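Local coordinates for protein catechol O-methyltransferase (Niastella koreensis, PDB 7CVU) that catalyses the magnesium-dependent transfer of a methyl group from S-adenosyl-L-methionine to catechol-like compounds, without preference for the meta or para hydroxyl, at residues P43-F48 with G208-D213. Numbering follows the deposited sequence.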
loop_
_atom_site.group_PDB
_atom_site.type_symbol
_atom_site.label_atom_id
_atom_site.label_comp_id
_atom_site.label_asym_id
_atom_site.label_seq_id
_atom_site.Cartn_x
_atom_site.Cartn_y
_atom_site.Cartn_z
ATOM N N PRO C 43 4.746 13.748 -3.668
ATOM C CA PRO C 43 3.666 13.423 -4.599
ATOM C C PRO C 43 3.460 11.913 -4.685
ATOM O O PRO C 43 2.347 11.492 -4.851
ATOM C CB PRO C 43 4.116 14.009 -5.952
ATOM C CG PRO C 43 5.579 14.332 -5.765
ATOM C CD PRO C 43 5.735 14.631 -4.303
ATOM N N ASN C 44 4.520 11.118 -4.571
ATOM C CA ASN C 44 4.306 9.656 -4.682
ATOM C C ASN C 44 3.552 9.163 -3.447
ATOM O O ASN C 44 2.697 8.254 -3.593
ATOM C CB ASN C 44 5.613 8.872 -4.876
ATOM C CG ASN C 44 6.250 9.117 -6.236
ATOM O OD1 ASN C 44 5.562 9.242 -7.262
ATOM N ND2 ASN C 44 7.577 9.251 -6.240
ATOM N N GLN C 45 3.826 9.711 -2.269
ATOM C CA GLN C 45 2.986 9.338 -1.098
ATOM C C GLN C 45 1.527 9.810 -1.316
ATOM O O GLN C 45 0.594 9.029 -1.058
ATOM C CB GLN C 45 3.516 9.901 0.211
ATOM C CG GLN C 45 2.768 9.315 1.408
ATOM C CD GLN C 45 3.065 10.044 2.687
ATOM O OE1 GLN C 45 2.836 11.261 2.801
ATOM N NE2 GLN C 45 3.560 9.303 3.675
ATOM N N GLY C 46 1.317 11.012 -1.848
ATOM C CA GLY C 46 -0.038 11.488 -2.148
ATOM C C GLY C 46 -0.771 10.585 -3.116
ATOM O O GLY C 46 -1.922 10.313 -2.884
ATOM N N LYS C 47 -0.135 10.182 -4.202
ATOM C CA LYS C 47 -0.711 9.231 -5.169
ATOM C C LYS C 47 -1.067 7.917 -4.443
ATOM O O LYS C 47 -2.174 7.389 -4.681
ATOM C CB LYS C 47 0.237 9.005 -6.348
ATOM C CG LYS C 47 -0.332 8.161 -7.457
ATOM C CD LYS C 47 -1.505 8.773 -8.181
ATOM C CE LYS C 47 -1.860 8.002 -9.445
ATOM N NZ LYS C 47 -0.908 8.237 -10.553
ATOM N N PHE C 48 -0.188 7.401 -3.589
ATOM C CA PHE C 48 -0.482 6.148 -2.835
ATOM C C PHE C 48 -1.736 6.341 -1.975
ATOM O O PHE C 48 -2.624 5.455 -1.974
ATOM C CB PHE C 48 0.773 5.704 -2.094
ATOM C CG PHE C 48 0.615 4.456 -1.284
ATOM C CD1 PHE C 48 0.006 3.320 -1.816
ATOM C CD2 PHE C 48 1.173 4.396 -0.022
ATOM C CE1 PHE C 48 -0.085 2.164 -1.068
ATOM C CE2 PHE C 48 1.085 3.235 0.723
ATOM C CZ PHE C 48 0.442 2.140 0.206
ATOM N N GLY C 208 12.499 6.781 -0.652
ATOM C CA GLY C 208 12.118 7.786 -1.641
ATOM C C GLY C 208 11.043 8.668 -1.033
ATOM O O GLY C 208 11.298 9.851 -0.779
ATOM N N VAL C 209 9.870 8.106 -0.778
ATOM C CA VAL C 209 8.805 8.789 0.004
ATOM C C VAL C 209 9.353 9.273 1.356
ATOM O O VAL C 209 9.623 8.423 2.247
ATOM C CB VAL C 209 7.588 7.862 0.234
ATOM C CG1 VAL C 209 6.676 8.476 1.304
ATOM C CG2 VAL C 209 6.844 7.612 -1.078
ATOM N N LYS C 210 9.376 10.595 1.572
ATOM C CA LYS C 210 9.879 11.239 2.819
ATOM C C LYS C 210 11.249 10.627 3.176
ATOM O O LYS C 210 11.534 10.489 4.364
ATOM C CB LYS C 210 8.828 11.147 3.936
ATOM C CG LYS C 210 7.500 11.836 3.600
ATOM C CD LYS C 210 6.824 12.560 4.766
ATOM C CE LYS C 210 6.414 11.628 5.891
ATOM N NZ LYS C 210 5.514 12.288 6.874
ATOM N N GLU C 211 12.033 10.290 2.136
ATOM C CA GLU C 211 13.379 9.651 2.112
ATOM C C GLU C 211 13.307 8.221 2.659
ATOM O O GLU C 211 13.685 7.351 1.954
ATOM C CB GLU C 211 14.440 10.442 2.879
ATOM C CG GLU C 211 15.015 11.609 2.083
ATOM C CD GLU C 211 13.993 12.702 1.901
ATOM O OE1 GLU C 211 13.790 13.140 0.744
ATOM O OE2 GLU C 211 13.359 13.067 2.926
ATOM N N TYR C 212 12.831 8.054 3.887
ATOM C CA TYR C 212 12.735 6.744 4.615
ATOM C C TYR C 212 11.540 6.841 5.556
ATOM O O TYR C 212 11.492 7.763 6.409
ATOM C CB TYR C 212 14.022 6.456 5.396
ATOM C CG TYR C 212 14.051 5.160 6.161
ATOM C CD1 TYR C 212 13.461 4.004 5.673
ATOM C CD2 TYR C 212 14.769 5.065 7.338
ATOM C CE1 TYR C 212 13.493 2.824 6.386
ATOM C CE2 TYR C 212 14.844 3.886 8.036
ATOM C CZ TYR C 212 14.200 2.760 7.562
ATOM O OH TYR C 212 14.286 1.573 8.213
ATOM N N ASP C 213 10.512 6.038 5.307
ATOM C CA ASP C 213 9.223 6.193 6.022
ATOM C C ASP C 213 8.715 4.822 6.429
ATOM O O ASP C 213 8.903 3.851 5.661
ATOM C CB ASP C 213 8.191 6.924 5.171
ATOM C CG ASP C 213 6.938 7.355 5.921
ATOM O OD1 ASP C 213 6.967 7.415 7.143
ATOM O OD2 ASP C 213 5.965 7.739 5.246
#
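V209 lays its CG1 methyl along the aliphatic part of Q45, 3.6 Å from CB and 4.0 Å from CG, the two side chains crossing at about a right angle. In this Rossmann-like class I methyltransferase the contact joins the first turns of helix 43-55 to the turn between the last two strands, 199-206 and 213-220, beside the magnesium site. Valine suits the turn because its branches divide the work: while CG1 meets the glutamine, CG2 lies 3.9 Å from the backbone N of Q45 and 4.2 Å from CB of N44. The amide of N44 is bonded through ND2 to D10 of helix 5-17, and it is CB that meets the valine.

Q45 has CG anti to the backbone N (chi1 -171°) and stays extended at the next bond, which carries its amide past the valine toward the acidic cluster. There NE2 donates a hydrogen bond to OD2 of D165, a magnesium ligand. A glutamine fits because its methylenes pack on V209 while its uncharged amide serves a carboxylate at the end. An alanine here would keep CB against CG1 of V209 but would probably open a gap where the rest of the chain lies and leave D165 without its amide donor. K210 approaches the same cluster from the turn, its NZ forming a salt bridge with D165 OD2 and a long, weak ion pair with D139, so a lysine's positive charge probably suits this place beside the carboxylates. NE2 of Q45 also lies 3.3 Å from OD2 of D213, but at an angle too poor for a hydrogen bond; the amide and carboxylate planes are turned 59° apart.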